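Local coordinates for oxidoreductase, NAD-binding/iron-sulfur cluster-binding protein (Nitratireductor pacificus pht-3B, PDB 6ZXU) that reductively dehalogenates organohalides in a catabolic pathway, using a bound cobalamin and two 4Fe-4S clusters, at residues A[192-206]-A[231-243]. Numbering follows the deposited sequence.
Sequences FPARGHFSGDAQVDL and GFRLGVVTTGYAL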
# COMPACT_ATOMS: atom_id res chain seq x y z
N PHE A 192 3.44 -2.48 -26.46
CA PHE A 192 4.77 -2.11 -26.88
C PHE A 192 5.78 -2.96 -26.22
O PHE A 192 5.72 -3.16 -25.00
CB PHE A 192 5.08 -0.60 -26.58
CG PHE A 192 4.14 0.35 -27.20
CD1 PHE A 192 2.89 0.61 -26.61
CD2 PHE A 192 4.43 0.97 -28.40
CE1 PHE A 192 1.96 1.43 -27.22
CE2 PHE A 192 3.52 1.81 -28.99
CZ PHE A 192 2.29 2.06 -28.40
N PRO A 193 6.73 -3.51 -26.96
CA PRO A 193 7.83 -4.22 -26.33
C PRO A 193 8.63 -3.35 -25.40
O PRO A 193 8.85 -2.16 -25.63
CB PRO A 193 8.69 -4.65 -27.52
CG PRO A 193 7.68 -4.83 -28.61
CD PRO A 193 6.74 -3.70 -28.43
N ALA A 194 9.00 -3.93 -24.30
CA ALA A 194 9.70 -3.22 -23.19
C ALA A 194 10.37 -4.20 -22.27
O ALA A 194 9.89 -5.34 -22.06
CB ALA A 194 8.69 -2.39 -22.42
N ARG A 195 11.51 -3.83 -21.80
CA ARG A 195 12.33 -4.70 -21.01
C ARG A 195 12.86 -3.91 -19.81
O ARG A 195 13.29 -2.75 -19.95
CB ARG A 195 13.49 -5.19 -21.86
CG ARG A 195 14.65 -5.86 -21.15
CD ARG A 195 14.28 -7.15 -20.53
NE ARG A 195 15.36 -8.13 -20.47
CZ ARG A 195 16.34 -8.22 -19.58
NH1 ARG A 195 16.53 -7.37 -18.59
NH2 ARG A 195 17.20 -9.25 -19.70
N GLY A 196 12.81 -4.51 -18.61
CA GLY A 196 13.31 -3.91 -17.40
C GLY A 196 14.72 -4.34 -17.14
O GLY A 196 15.15 -5.42 -17.56
N HIS A 197 15.44 -3.48 -16.47
CA HIS A 197 16.84 -3.70 -16.17
C HIS A 197 17.16 -3.22 -14.80
O HIS A 197 16.65 -2.15 -14.37
CB HIS A 197 17.77 -2.95 -17.20
CG HIS A 197 17.39 -3.11 -18.63
ND1 HIS A 197 18.06 -3.94 -19.51
CD2 HIS A 197 16.39 -2.55 -19.34
CE1 HIS A 197 17.50 -3.86 -20.70
NE2 HIS A 197 16.49 -3.02 -20.63
N PHE A 198 18.05 -3.91 -14.10
CA PHE A 198 18.59 -3.39 -12.86
C PHE A 198 19.90 -4.10 -12.67
O PHE A 198 20.31 -4.88 -13.53
CB PHE A 198 17.63 -3.60 -11.68
CG PHE A 198 17.62 -5.00 -11.13
CD1 PHE A 198 17.10 -6.00 -11.88
CD2 PHE A 198 18.15 -5.29 -9.88
CE1 PHE A 198 17.13 -7.29 -11.40
CE2 PHE A 198 18.13 -6.56 -9.37
CZ PHE A 198 17.68 -7.58 -10.18
N SER A 199 20.60 -3.76 -11.62
CA SER A 199 21.97 -4.29 -11.46
C SER A 199 22.09 -5.83 -11.64
O SER A 199 23.01 -6.32 -12.21
CB SER A 199 22.47 -3.90 -10.11
OG SER A 199 23.73 -4.47 -9.96
N GLY A 200 21.14 -6.57 -11.05
CA GLY A 200 21.08 -7.99 -11.13
C GLY A 200 20.80 -8.60 -12.49
O GLY A 200 21.13 -9.77 -12.69
N ASP A 201 20.28 -7.82 -13.45
CA ASP A 201 20.01 -8.28 -14.79
C ASP A 201 19.79 -7.07 -15.66
O ASP A 201 18.68 -6.51 -15.71
CB ASP A 201 18.75 -9.17 -14.81
CG ASP A 201 18.50 -9.86 -16.19
OD1 ASP A 201 18.46 -9.19 -17.22
OD2 ASP A 201 18.33 -11.12 -16.23
N ALA A 202 20.84 -6.70 -16.38
CA ALA A 202 20.79 -5.49 -17.23
C ALA A 202 21.43 -5.81 -18.60
O ALA A 202 22.47 -6.41 -18.65
CB ALA A 202 21.54 -4.34 -16.55
N GLN A 203 20.80 -5.34 -19.65
CA GLN A 203 21.36 -5.35 -21.04
C GLN A 203 21.91 -3.99 -21.49
O GLN A 203 22.20 -3.83 -22.64
CB GLN A 203 20.28 -5.78 -22.03
CG GLN A 203 19.67 -7.14 -21.71
CD GLN A 203 18.48 -7.41 -22.58
OE1 GLN A 203 17.77 -6.49 -23.06
NE2 GLN A 203 18.25 -8.68 -22.83
N VAL A 204 21.94 -3.00 -20.59
CA VAL A 204 22.34 -1.63 -20.93
C VAL A 204 23.19 -1.10 -19.82
O VAL A 204 23.26 -1.71 -18.72
CB VAL A 204 21.14 -0.71 -21.13
CG1 VAL A 204 20.31 -1.14 -22.30
CG2 VAL A 204 20.28 -0.65 -19.85
N ASP A 205 23.83 0.04 -20.07
CA ASP A 205 24.74 0.65 -19.08
C ASP A 205 23.92 1.60 -18.20
O ASP A 205 23.65 2.73 -18.59
CB ASP A 205 25.88 1.42 -19.77
CG ASP A 205 26.98 1.84 -18.81
OD1 ASP A 205 26.75 2.22 -17.63
OD2 ASP A 205 28.14 1.85 -19.26
N LEU A 206 23.58 1.13 -17.01
CA LEU A 206 22.68 1.85 -16.15
C LEU A 206 23.26 3.18 -15.74
O LEU A 206 22.57 4.17 -15.77
CB LEU A 206 22.35 1.01 -14.88
CG LEU A 206 21.76 -0.39 -15.03
CD1 LEU A 206 21.78 -1.16 -13.70
CD2 LEU A 206 20.34 -0.28 -15.57
N GLY A 231 22.60 7.63 -0.81
CA GLY A 231 22.88 6.67 -1.81
C GLY A 231 21.61 6.16 -2.43
O GLY A 231 20.51 6.49 -1.99
N PHE A 232 21.75 5.42 -3.52
CA PHE A 232 20.63 5.01 -4.31
C PHE A 232 21.09 3.85 -5.25
O PHE A 232 22.28 3.60 -5.39
CB PHE A 232 20.08 6.17 -5.15
CG PHE A 232 21.07 6.70 -6.15
CD1 PHE A 232 21.98 7.66 -5.77
CD2 PHE A 232 21.13 6.19 -7.41
CE1 PHE A 232 22.93 8.13 -6.68
CE2 PHE A 232 22.06 6.68 -8.34
CZ PHE A 232 22.94 7.63 -7.98
N ARG A 233 20.10 3.19 -5.86
CA ARG A 233 20.29 2.24 -6.91
C ARG A 233 19.36 2.55 -8.03
O ARG A 233 18.38 3.29 -7.84
CB ARG A 233 20.13 0.78 -6.43
CG ARG A 233 20.98 0.45 -5.24
CD ARG A 233 22.48 0.34 -5.53
NE ARG A 233 22.74 -0.86 -6.31
CZ ARG A 233 23.94 -1.34 -6.63
NH1 ARG A 233 25.05 -0.77 -6.25
NH2 ARG A 233 23.99 -2.47 -7.30
N LEU A 234 19.67 2.00 -9.23
CA LEU A 234 18.95 2.31 -10.48
C LEU A 234 18.17 1.17 -11.08
O LEU A 234 18.55 0.02 -10.95
CB LEU A 234 19.93 2.74 -11.56
CG LEU A 234 20.76 3.97 -11.22
CD1 LEU A 234 21.96 4.05 -12.19
CD2 LEU A 234 19.88 5.21 -11.33
N GLY A 235 17.04 1.51 -11.71
CA GLY A 235 16.32 0.63 -12.58
C GLY A 235 16.07 1.39 -13.88
O GLY A 235 16.03 2.61 -13.90
N VAL A 236 15.89 0.65 -14.97
CA VAL A 236 15.64 1.18 -16.33
C VAL A 236 14.59 0.32 -17.00
O VAL A 236 14.52 -0.90 -16.83
CB VAL A 236 16.92 1.18 -17.17
CG1 VAL A 236 16.60 1.58 -18.59
CG2 VAL A 236 17.98 2.10 -16.55
N VAL A 237 13.71 0.98 -17.71
CA VAL A 237 12.86 0.29 -18.67
C VAL A 237 13.22 0.83 -20.07
O VAL A 237 13.08 2.03 -20.35
CB VAL A 237 11.38 0.54 -18.39
CG1 VAL A 237 10.52 -0.11 -19.43
CG2 VAL A 237 11.00 0.03 -16.98
N THR A 238 13.67 -0.06 -20.98
CA THR A 238 13.94 0.31 -22.34
C THR A 238 12.75 -0.10 -23.17
O THR A 238 12.10 -1.14 -22.91
CB THR A 238 15.21 -0.35 -22.91
OG1 THR A 238 15.07 -1.78 -22.82
CG2 THR A 238 16.42 0.11 -22.15
N THR A 239 12.42 0.68 -24.17
CA THR A 239 11.26 0.40 -24.99
C THR A 239 11.34 1.17 -26.33
O THR A 239 12.13 2.11 -26.48
CB THR A 239 9.96 0.78 -24.22
OG1 THR A 239 8.80 0.48 -25.00
CG2 THR A 239 9.91 2.26 -23.90
N GLY A 240 10.51 0.75 -27.27
CA GLY A 240 10.28 1.47 -28.51
C GLY A 240 9.04 2.35 -28.43
O GLY A 240 8.76 3.10 -29.36
N TYR A 241 8.31 2.29 -27.31
CA TYR A 241 7.24 3.28 -26.95
C TYR A 241 7.96 4.66 -26.85
O TYR A 241 8.73 4.93 -25.92
CB TYR A 241 6.63 2.89 -25.57
CG TYR A 241 5.47 3.68 -24.97
CD1 TYR A 241 4.30 3.78 -25.62
CD2 TYR A 241 5.57 4.17 -23.69
CE1 TYR A 241 3.20 4.37 -25.04
CE2 TYR A 241 4.50 4.81 -23.06
CZ TYR A 241 3.30 4.89 -23.70
OH TYR A 241 2.21 5.52 -23.08
N ALA A 242 7.68 5.53 -27.80
CA ALA A 242 8.40 6.81 -27.89
C ALA A 242 7.93 7.75 -26.81
O ALA A 242 6.73 7.91 -26.57
CB ALA A 242 8.17 7.46 -29.23
N LEU A 243 8.91 8.37 -26.19
CA LEU A 243 8.72 9.24 -25.04
C LEU A 243 9.50 10.54 -25.23
O LEU A 243 10.64 10.51 -25.66
CB LEU A 243 9.26 8.53 -23.77
CG LEU A 243 8.68 7.20 -23.38
CD1 LEU A 243 9.56 6.48 -22.37
CD2 LEU A 243 7.27 7.42 -22.83
O HOH W 1 8.76 -1.22 -28.01
O HOH W 2 20.38 -1.55 -9.88
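Strands 194-198 and 232-239 pair antiparallel at one side of a four-stranded sheet, away from the cobalamin and the clusters; 194-198 is one of its two outermost strands, and 142-149 flanks 232-239 on its other side. Arg195 and Thr238 exchange two backbone hydrogen bonds (Arg195 N to Thr238 O, 3.0 Å), and His197 and Val236 do the same. On the face carrying these four residues, the His197 imidazole meets Thr238 in its ring plane, NE2 2.9 Å from OG1 in a nearly straight hydrogen bond (163°). ND1 accepts from Gln203 N, so both ring nitrogens are engaged and the ring is held against turning; Thr238 OG1 also bonds His140. Beyond it, Leu206 CD2 presses tightly on Val236 CG2 (3.5 Å). Where 232-239 ends and 194-198 begins, Thr239, with chi1 at -178°, swings OG1 away from its own nitrogen and across to Pro193 O, donating to it at 2.7 Å; OG1 also accepts from Tyr241 N, closing an ST turn. A water linking Pro193 O to Gly240 N seconds this closure. Past the turn, Tyr241 sets its edge on the Phe192 ring, CD1 lying 3.5 Å above the ring centre, with planes at 52°. Replacing Phe192 with an alanine would probably strip Tyr241 of that aromatic face and open a gap beside Arg106 and Val187. The backbone bonds set the register, while the hydroxyls of Thr238 and Thr239 reach across it to an imidazole and a carbonyl, each with a further partner of its own.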